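Local coordinates for protein HTH-type transcriptional regulator AscG (Escherichia coli, PDB 3BRQ) that represses transcription of the cryptic asc operon as a LacI-family, sequence-specific DNA-binding regulator, at residues Q68-L73 with D79-Y84; E38-A43 with L54-G59; G147-P152 with E156-Y161. All blocks are in the same frame, centred on the assembly; numbering follows the deposited sequence.

Contact 1: residues Q68-L73 with D79-Y84; sequences QAIQYL and DAIMIY. With SO4 (sulfate ion), chain F.
Ile70 and Ile81, with CA atoms 7.4 Å apart, mark where the helical segment 68-73 runs back over strand 80-84, nearly antiparallel at 161° with the axes 9.6 Å apart. This is the helix-to-strand half of a beta-alpha-beta crossover in one alpha/beta subdomain of the periplasmic-binding-protein-like fold: helix 63-75 leads from strand 53-60 past strand 21-27 to strand 80-84. Packing is purely aliphatic and buried. Ile70 CD1 meets the end of Ile83, 3.7 Å from its CD1 and 3.8 Å from its CG1, and the two side chains cross at about a right angle. The ethyl arm of Ile83 lies anti to its backbone N (chi1 168°), which presents its CD1 methyl to Ile70. One turn on, Leu73 is met through its stem, its CB lying 3.6 Å from Ile81 CD1. Val25 of strand 21-27 touches Ile70, Leu73 and Ile83, tying the seam into the sheet, while Leu55 of the second subunit packs on Leu73. Just past the packed isoleucines, the strand ends at Tyr84, whose OH receives a hydrogen bond from Ile34 N and donates one of 2.6 Å to O4 of a sulfate, probably from the crystallisation liquor, lying at the ring edge.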
loop_
_atom_site.group_PDB
_atom_site.type_symbol
_atom_site.label_atom_id
_atom_site.label_comp_id
_atom_site.label_asym_id
_atom_site.label_seq_id
_atom_site.Cartn_x
_atom_site.Cartn_y
_atom_site.Cartn_z
ATOM N N GLN B 68 -11.256 9.919 -19.979
ATOM C CA GLN B 68 -12.230 10.840 -19.429
ATOM C C GLN B 68 -11.692 11.547 -18.183
ATOM O O GLN B 68 -12.044 12.693 -17.922
ATOM C CB GLN B 68 -13.535 10.127 -19.043
ATOM C CG GLN B 68 -14.348 9.703 -20.262
ATOM C CD GLN B 68 -15.508 8.792 -19.876
ATOM O OE1 GLN B 68 -15.775 8.577 -18.667
ATOM N NE2 GLN B 68 -16.205 8.238 -20.894
ATOM N N ALA B 69 -10.878 10.858 -17.405
ATOM C CA ALA B 69 -10.312 11.446 -16.141
ATOM C C ALA B 69 -9.291 12.555 -16.475
ATOM O O ALA B 69 -9.199 13.576 -15.788
ATOM C CB ALA B 69 -9.635 10.345 -15.328
ATOM N N ILE B 70 -8.561 12.372 -17.594
ATOM C CA ILE B 70 -7.643 13.385 -18.072
ATOM C C ILE B 70 -8.434 14.649 -18.437
ATOM O O ILE B 70 -8.158 15.712 -17.911
ATOM C CB ILE B 70 -6.748 12.868 -19.282
ATOM C CG1 ILE B 70 -5.714 11.836 -18.775
ATOM C CG2 ILE B 70 -6.057 14.089 -20.044
ATOM C CD1 ILE B 70 -5.148 10.891 -19.877
ATOM N N GLN B 71 -9.424 14.521 -19.322
ATOM C CA GLN B 71 -10.317 15.642 -19.670
ATOM C C GLN B 71 -11.008 16.286 -18.502
ATOM O O GLN B 71 -11.165 17.507 -18.487
ATOM C CB GLN B 71 -11.397 15.205 -20.647
ATOM C CG GLN B 71 -12.089 16.397 -21.294
ATOM C CD GLN B 71 -11.110 17.294 -22.065
ATOM O OE1 GLN B 71 -10.388 16.815 -22.946
ATOM N NE2 GLN B 71 -11.096 18.598 -21.745
ATOM N N TYR B 72 -11.497 15.470 -17.573
ATOM C CA TYR B 72 -12.083 15.977 -16.350
ATOM C C TYR B 72 -11.118 16.939 -15.688
ATOM O O TYR B 72 -11.497 18.054 -15.363
ATOM C CB TYR B 72 -12.453 14.835 -15.407
ATOM C CG TYR B 72 -13.054 15.261 -14.077
ATOM C CD1 TYR B 72 -14.246 16.007 -14.024
ATOM C CD2 TYR B 72 -12.436 14.936 -12.878
ATOM C CE1 TYR B 72 -14.804 16.404 -12.795
ATOM C CE2 TYR B 72 -13.000 15.335 -11.634
ATOM C CZ TYR B 72 -14.185 16.068 -11.614
ATOM O OH TYR B 72 -14.745 16.484 -10.394
ATOM N N LEU B 73 -9.883 16.522 -15.467
ATOM C CA LEU B 73 -8.926 17.390 -14.766
ATOM C C LEU B 73 -8.605 18.678 -15.481
ATOM O O LEU B 73 -8.483 19.717 -14.848
ATOM C CB LEU B 73 -7.625 16.661 -14.394
ATOM C CG LEU B 73 -7.655 15.618 -13.276
ATOM C CD1 LEU B 73 -6.270 15.026 -13.131
ATOM C CD2 LEU B 73 -8.142 16.199 -11.909
ATOM N N ASP B 79 -3.229 22.720 -14.725
ATOM C CA ASP B 79 -2.260 23.353 -15.635
ATOM C C ASP B 79 -1.315 22.341 -16.311
ATOM O O ASP B 79 -0.828 22.593 -17.395
ATOM C CB ASP B 79 -1.478 24.405 -14.853
ATOM C CG ASP B 79 -2.408 25.429 -14.177
ATOM O OD1 ASP B 79 -2.826 26.354 -14.881
ATOM O OD2 ASP B 79 -2.778 25.272 -12.985
ATOM N N ALA B 80 -1.087 21.194 -15.656
ATOM C CA ALA B 80 -0.297 20.082 -16.181
ATOM C C ALA B 80 -0.881 18.758 -15.696
ATOM O O ALA B 80 -1.446 18.685 -14.578
ATOM C CB ALA B 80 1.130 20.185 -15.688
ATOM N N ILE B 81 -0.692 17.693 -16.491
ATOM C CA ILE B 81 -1.214 16.373 -16.086
ATOM C C ILE B 81 -0.106 15.305 -16.060
ATOM O O ILE B 81 0.732 15.238 -16.972
ATOM C CB ILE B 81 -2.363 15.940 -17.033
ATOM C CG1 ILE B 81 -3.437 17.036 -17.115
ATOM C CG2 ILE B 81 -3.011 14.556 -16.613
ATOM C CD1 ILE B 81 -4.337 17.002 -15.869
HETATM N N MSE B 82 -0.087 14.477 -15.025
HETATM C CA MSE B 82 0.712 13.233 -15.064
HETATM C C MSE B 82 -0.278 12.096 -15.202
HETATM O O MSE B 82 -1.099 11.903 -14.315
HETATM C CB MSE B 82 1.521 13.014 -13.781
HETATM C CG MSE B 82 2.373 11.672 -13.841
HETATM SE SE MSE B 82 2.747 10.908 -12.114
HETATM C CE MSE B 82 0.925 10.179 -11.779
ATOM N N ILE B 83 -0.205 11.330 -16.304
ATOM C CA ILE B 83 -1.088 10.153 -16.424
ATOM C C ILE B 83 -0.290 8.873 -16.084
ATOM O O ILE B 83 0.782 8.662 -16.609
ATOM C CB ILE B 83 -1.825 10.107 -17.796
ATOM C CG1 ILE B 83 -2.523 8.764 -18.059
ATOM C CG2 ILE B 83 -0.883 10.322 -18.951
ATOM C CD1 ILE B 83 -3.837 8.608 -17.253
ATOM N N TYR B 84 -0.780 8.072 -15.134
ATOM C CA TYR B 84 -0.247 6.720 -14.966
ATOM C C TYR B 84 -1.305 5.647 -15.390
ATOM O O TYR B 84 -2.125 5.240 -14.595
ATOM C CB TYR B 84 0.286 6.575 -13.543
ATOM C CG TYR B 84 0.748 5.195 -13.119
ATOM C CD1 TYR B 84 0.981 4.170 -14.051
ATOM C CD2 TYR B 84 0.933 4.919 -11.756
ATOM C CE1 TYR B 84 1.359 2.897 -13.641
ATOM C CE2 TYR B 84 1.352 3.673 -11.338
ATOM C CZ TYR B 84 1.582 2.679 -12.296
ATOM O OH TYR B 84 1.980 1.451 -11.841
HETATM S S SO4 F . 0.616 -1.522 -14.060
HETATM O O1 SO4 F . 1.607 -1.766 -15.056
HETATM O O2 SO4 F . -0.531 -0.810 -14.683
HETATM O O3 SO4 F . 0.297 -2.725 -13.337
HETATM O O4 SO4 F . 1.268 -0.724 -13.027
#

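Contact 2: residues E38-A43 with L54-G59; sequences ELLFHA and LLLADG
Ala43 N donates to Leu39 O at 2.9 Å, a helical backbone bond that holds the turn from which the 38-43 segment faces the sheet. No hydrogen bond crosses to segment 54-59, so the two are joined by apolar packing, a good example of how the helix of a beta-alpha-beta unit is seated on its strands. The two segments run nearly antiparallel, at 154° between their directions, with axes 10.7 Å apart, a spacing spanned by leucine branches. Leu40 does most of the work for the helix. Although its CB does not point straight at the strand, CG lies anti to the backbone N (chi1 -173°) and carries both methyls across to it. There Leu56 CD2 is met by the two branches of Leu40 almost equally, with Leu40 CD2 at 4.0 Å and Leu40 CD1 at 4.1 Å, so a single methyl fits against the fork of the opposing leucine. Leu40 CD1 also reaches Leu54 CD2 at 4.3 Å, and the other branch of Leu54, CD1, lies near Ala43 O. These are ordinary van der Waals separations, and all four residues are buried. Leu24 of strand 21-27 touches Leu40, Leu54 and Leu56 alike. Leu39 and Ala43 also touch helix 255-270, through Ile259 and Ile263. Phe36 of the second subunit packs on Leu40, and residues 55-57 pair antiparallel with a strand of that subunit. Helix 36-49 thus covers strand 53-60, the outermost of its sheet within the chain, and through that strand the sheet runs on into the second subunit.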
loop_
_atom_site.group_PDB
_atom_site.type_symbol
_atom_site.label_atom_id
_atom_site.label_comp_id
_atom_site.label_asym_id
_atom_site.label_seq_id
_atom_site.Cartn_x
_atom_site.Cartn_y
_atom_site.Cartn_z
ATOM N N GLU B 38 3.655 5.442 -2.322
ATOM C CA GLU B 38 4.986 6.020 -2.506
ATOM C C GLU B 38 5.004 7.068 -3.608
ATOM O O GLU B 38 5.508 8.175 -3.391
ATOM C CB GLU B 38 6.019 4.952 -2.823
ATOM C CG GLU B 38 7.370 5.201 -2.139
ATOM C CD GLU B 38 8.532 4.474 -2.831
ATOM O OE1 GLU B 38 8.302 3.375 -3.415
ATOM O OE2 GLU B 38 9.677 5.000 -2.807
ATOM N N LEU B 39 4.426 6.751 -4.773
ATOM C CA LEU B 39 4.446 7.708 -5.857
ATOM C C LEU B 39 3.639 8.949 -5.480
ATOM O O LEU B 39 4.044 10.062 -5.775
ATOM C CB LEU B 39 3.996 7.081 -7.213
ATOM C CG LEU B 39 2.575 7.029 -7.764
ATOM C CD1 LEU B 39 2.121 8.344 -8.356
ATOM C CD2 LEU B 39 2.517 5.977 -8.911
ATOM N N LEU B 40 2.515 8.754 -4.789
ATOM C CA LEU B 40 1.636 9.872 -4.450
ATOM C C LEU B 40 2.314 10.759 -3.414
ATOM O O LEU B 40 2.216 11.980 -3.451
ATOM C CB LEU B 40 0.289 9.370 -3.920
ATOM C CG LEU B 40 -0.834 10.383 -3.657
ATOM C CD1 LEU B 40 -1.177 11.225 -4.902
ATOM C CD2 LEU B 40 -2.080 9.702 -3.154
ATOM N N PHE B 41 3.008 10.114 -2.500
ATOM C CA PHE B 41 3.706 10.822 -1.431
ATOM C C PHE B 41 4.750 11.753 -2.013
ATOM O O PHE B 41 4.833 12.919 -1.626
ATOM C CB PHE B 41 4.374 9.846 -0.466
ATOM C CG PHE B 41 5.196 10.545 0.598
ATOM C CD1 PHE B 41 4.581 11.399 1.506
ATOM C CD2 PHE B 41 6.581 10.400 0.633
ATOM C CE1 PHE B 41 5.325 12.095 2.492
ATOM C CE2 PHE B 41 7.349 11.094 1.593
ATOM C CZ PHE B 41 6.701 11.944 2.546
ATOM N N HIS B 42 5.539 11.250 -2.964
ATOM C CA HIS B 42 6.593 12.072 -3.539
ATOM C C HIS B 42 6.072 13.102 -4.524
ATOM O O HIS B 42 6.605 14.197 -4.593
ATOM C CB HIS B 42 7.703 11.223 -4.157
ATOM C CG HIS B 42 8.455 10.416 -3.151
ATOM N ND1 HIS B 42 9.351 10.981 -2.271
ATOM C CD2 HIS B 42 8.431 9.092 -2.869
ATOM C CE1 HIS B 42 9.848 10.038 -1.488
ATOM N NE2 HIS B 42 9.304 8.883 -1.832
ATOM N N ALA B 43 5.067 12.756 -5.326
ATOM C CA ALA B 43 4.348 13.788 -6.084
ATOM C C ALA B 43 3.786 14.923 -5.208
ATOM O O ALA B 43 3.968 16.089 -5.526
ATOM C CB ALA B 43 3.225 13.179 -6.931
ATOM N N LEU B 54 -2.200 20.039 -5.706
ATOM C CA LEU B 54 -2.237 18.729 -6.293
ATOM C C LEU B 54 -3.695 18.263 -6.329
ATOM O O LEU B 54 -4.417 18.416 -5.320
ATOM C CB LEU B 54 -1.437 17.787 -5.401
ATOM C CG LEU B 54 -1.254 16.365 -5.919
ATOM C CD1 LEU B 54 -0.125 16.377 -6.896
ATOM C CD2 LEU B 54 -0.944 15.473 -4.758
ATOM N N LEU B 55 -4.098 17.697 -7.468
ATOM C CA LEU B 55 -5.407 17.036 -7.631
ATOM C C LEU B 55 -5.190 15.618 -8.172
ATOM O O LEU B 55 -4.492 15.457 -9.162
ATOM C CB LEU B 55 -6.294 17.795 -8.638
ATOM C CG LEU B 55 -7.084 18.990 -8.066
ATOM C CD1 LEU B 55 -8.008 19.593 -9.135
ATOM C CD2 LEU B 55 -7.875 18.572 -6.815
ATOM N N LEU B 56 -5.744 14.598 -7.534
ATOM C CA LEU B 56 -5.668 13.233 -8.131
ATOM C C LEU B 56 -7.073 12.799 -8.526
ATOM O O LEU B 56 -7.946 12.779 -7.690
ATOM C CB LEU B 56 -5.123 12.238 -7.111
ATOM C CG LEU B 56 -5.242 10.746 -7.352
ATOM C CD1 LEU B 56 -4.271 10.300 -8.427
ATOM C CD2 LEU B 56 -4.897 10.025 -6.041
ATOM N N ALA B 57 -7.258 12.404 -9.782
ATOM C CA ALA B 57 -8.535 11.869 -10.209
ATOM C C ALA B 57 -8.432 10.346 -10.401
ATOM O O ALA B 57 -7.466 9.831 -10.982
ATOM C CB ALA B 57 -9.017 12.590 -11.535
ATOM N N ASP B 58 -9.428 9.631 -9.892
ATOM C CA ASP B 58 -9.561 8.212 -10.133
ATOM C C ASP B 58 -9.625 7.991 -11.680
ATOM O O ASP B 58 -10.541 8.437 -12.334
ATOM C CB ASP B 58 -10.868 7.749 -9.509
ATOM C CG ASP B 58 -11.072 6.255 -9.571
ATOM O OD1 ASP B 58 -10.117 5.546 -9.988
ATOM O OD2 ASP B 58 -12.212 5.826 -9.199
ATOM N N GLY B 59 -8.681 7.282 -12.230
ATOM C CA GLY B 59 -8.773 6.901 -13.671
ATOM C C GLY B 59 -9.663 5.662 -13.840
ATOM O O GLY B 59 -9.904 5.200 -14.978
#

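Contact 3: residues G147-P152 with E156-Y161; sequences GSMDSP and ERLAGY. With SO4 (sulfate ion), chain F.
The first turn of helix 152-167, entered from the loop after strand 142-145, opens with the bond from Glu156 N to Pro152 O (3.0 Å, 159° at the hydrogen). The N-H approaches tilted 26° from the carbonyl plane, and the same oxygen also accepts from a water at 2.9 Å. That water donates in turn to Glu156 OE2: the glutamate chain, bent at chi2 (-52°), brings its carboxylate round to the water while CG rests against the carbonyl oxygen. The hooked side chain of Met149, a selenomethionine, makes the apolar part of the contact, placing CE 3.9 Å from Leu158 CD2, the two side chains crossing at about a right angle. Before Pro152 comes a type I turn, Ser148 to Ser151, braced by Ser148 OG donating to Asp150 OD1 at 2.7 Å. Ser151 is the N-cap: its OG, anti to the backbone N, accepts from Ser154 N and donates to sulfate O3 at 2.7 Å. Thr153 OG1, Gly33 N and Arg86 NH2 also bind this anion, whose charge would suit the amino end of a helix. A capped helix start facing a bound anion, here probably from the crystallisation liquor, between two subdomains is consistent with the effector cleft of LacI-family repressors.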
loop_
_atom_site.group_PDB
_atom_site.type_symbol
_atom_site.label_atom_id
_atom_site.label_comp_id
_atom_site.label_asym_id
_atom_site.label_seq_id
_atom_site.Cartn_x
_atom_site.Cartn_y
_atom_site.Cartn_z
ATOM N N GLY B 147 1.878 -11.604 -12.939
ATOM C CA GLY B 147 0.805 -10.763 -12.394
ATOM C C GLY B 147 -0.395 -10.835 -13.299
ATOM O O GLY B 147 -0.414 -11.671 -14.250
ATOM N N SER B 148 -1.356 -9.910 -13.106
ATOM C CA SER B 148 -2.554 -9.923 -13.931
ATOM C C SER B 148 -2.259 -9.721 -15.442
ATOM O O SER B 148 -1.316 -9.023 -15.831
ATOM C CB SER B 148 -3.546 -8.884 -13.464
ATOM O OG SER B 148 -2.978 -7.599 -13.541
HETATM N N MSE B 149 -3.050 -10.306 -16.323
HETATM C CA MSE B 149 -2.579 -10.225 -17.728
HETATM C C MSE B 149 -2.948 -8.899 -18.466
HETATM O O MSE B 149 -2.557 -8.671 -19.638
HETATM C CB MSE B 149 -2.869 -11.499 -18.496
HETATM C CG MSE B 149 -1.919 -12.715 -18.048
HETATM SE SE MSE B 149 0.008 -12.270 -17.684
HETATM C CE MSE B 149 0.472 -11.941 -19.548
ATOM N N ASP B 150 -3.663 -8.034 -17.749
ATOM C CA ASP B 150 -4.061 -6.714 -18.239
ATOM C C ASP B 150 -3.015 -5.651 -17.899
ATOM O O ASP B 150 -3.181 -4.473 -18.246
ATOM C CB ASP B 150 -5.473 -6.293 -17.730
ATOM C CG ASP B 150 -5.586 -6.208 -16.182
ATOM O OD1 ASP B 150 -4.665 -6.633 -15.473
ATOM O OD2 ASP B 150 -6.646 -5.745 -15.663
ATOM N N SER B 151 -1.933 -6.050 -17.217
ATOM C CA SER B 151 -0.983 -5.047 -16.665
ATOM C C SER B 151 0.259 -5.018 -17.536
ATOM O O SER B 151 0.895 -6.029 -17.646
ATOM C CB SER B 151 -0.561 -5.462 -15.251
ATOM O OG SER B 151 0.724 -4.955 -14.883
ATOM N N PRO B 152 0.611 -3.861 -18.120
ATOM C CA PRO B 152 1.856 -3.667 -18.813
ATOM C C PRO B 152 3.075 -4.148 -18.056
ATOM O O PRO B 152 3.979 -4.721 -18.671
ATOM C CB PRO B 152 1.901 -2.142 -19.005
ATOM C CG PRO B 152 0.531 -1.769 -19.147
ATOM C CD PRO B 152 -0.238 -2.668 -18.243
ATOM N N GLU B 156 5.547 -7.130 -19.364
ATOM C CA GLU B 156 6.987 -6.856 -19.583
ATOM C C GLU B 156 7.887 -7.793 -18.779
ATOM O O GLU B 156 8.872 -8.359 -19.308
ATOM C CB GLU B 156 7.274 -5.416 -19.184
ATOM C CG GLU B 156 6.644 -4.411 -20.179
ATOM C CD GLU B 156 7.050 -4.771 -21.603
ATOM O OE1 GLU B 156 8.230 -4.508 -21.969
ATOM O OE2 GLU B 156 6.215 -5.368 -22.332
ATOM N N ARG B 157 7.535 -8.011 -17.510
ATOM C CA ARG B 157 8.316 -8.930 -16.671
ATOM C C ARG B 157 8.327 -10.354 -17.235
ATOM O O ARG B 157 9.326 -11.084 -17.171
ATOM C CB ARG B 157 7.811 -8.906 -15.197
ATOM C CG ARG B 157 8.096 -7.538 -14.564
ATOM C CD ARG B 157 7.646 -7.443 -13.020
ATOM N NE ARG B 157 8.026 -6.114 -12.580
ATOM C CZ ARG B 157 7.502 -5.475 -11.531
ATOM N NH1 ARG B 157 6.469 -6.010 -10.864
ATOM N NH2 ARG B 157 7.961 -4.266 -11.234
ATOM N N LEU B 158 7.175 -10.784 -17.713
ATOM C CA LEU B 158 7.069 -12.108 -18.252
ATOM C C LEU B 158 7.919 -12.182 -19.509
ATOM O O LEU B 158 8.621 -13.159 -19.702
ATOM C CB LEU B 158 5.599 -12.456 -18.573
ATOM C CG LEU B 158 5.275 -13.788 -19.271
ATOM C CD1 LEU B 158 5.866 -14.999 -18.551
ATOM C CD2 LEU B 158 3.741 -13.987 -19.363
ATOM N N ALA B 159 7.829 -11.177 -20.342
ATOM C CA ALA B 159 8.621 -11.129 -21.608
ATOM C C ALA B 159 10.132 -11.196 -21.281
ATOM O O ALA B 159 10.875 -11.858 -21.966
ATOM C CB ALA B 159 8.300 -9.837 -22.349
ATOM N N GLY B 160 10.553 -10.568 -20.168
ATOM C CA GLY B 160 11.966 -10.552 -19.786
ATOM C C GLY B 160 12.420 -11.916 -19.294
ATOM O O GLY B 160 13.537 -12.317 -19.536
ATOM N N TYR B 161 11.568 -12.611 -18.538
ATOM C CA TYR B 161 11.779 -14.019 -18.266
ATOM C C TYR B 161 11.959 -14.870 -19.558
ATOM O O TYR B 161 12.920 -15.615 -19.645
ATOM C CB TYR B 161 10.627 -14.533 -17.404
ATOM C CG TYR B 161 10.547 -16.040 -17.244
ATOM C CD1 TYR B 161 11.388 -16.717 -16.344
ATOM C CD2 TYR B 161 9.622 -16.785 -17.971
ATOM C CE1 TYR B 161 11.294 -18.118 -16.175
ATOM C CE2 TYR B 161 9.508 -18.182 -17.798
ATOM C CZ TYR B 161 10.356 -18.835 -16.928
ATOM O OH TYR B 161 10.250 -20.201 -16.746
HETATM S S SO4 F . 0.616 -1.522 -14.060
HETATM O O1 SO4 F . 1.607 -1.766 -15.056
HETATM O O2 SO4 F . -0.531 -0.810 -14.683
HETATM O O3 SO4 F . 0.297 -2.725 -13.337
HETATM O O4 SO4 F . 1.268 -0.724 -13.027
HETATM O O HOH W 1 3.607 -4.265 -21.523
#

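The contacts follow one another along the chain in the order 2, 1, 3, none overlapping. Contacts 1 and 2 belong to the same parallel sheet, with centres about 11 Å apart. They touch directly, Tyr84 CD2 lying 3.4 Å from Leu39 CD2 and Leu73 CD2 3.7 Å from Ala57 CB, and strand 53-60 of contact 2 leads into helix 63-75 of contact 1. Both also reach the second subunit, so this subdomain core is continuous with the dimer interface. Contact 3 belongs to the other subdomain, its centre about 26 Å from that of contact 1. Their nearest atoms are about 7 Å apart, and the sulfate, bonded to Tyr84 and Ser151, spans that shorter distance and so probably marks the cleft between the two subdomains.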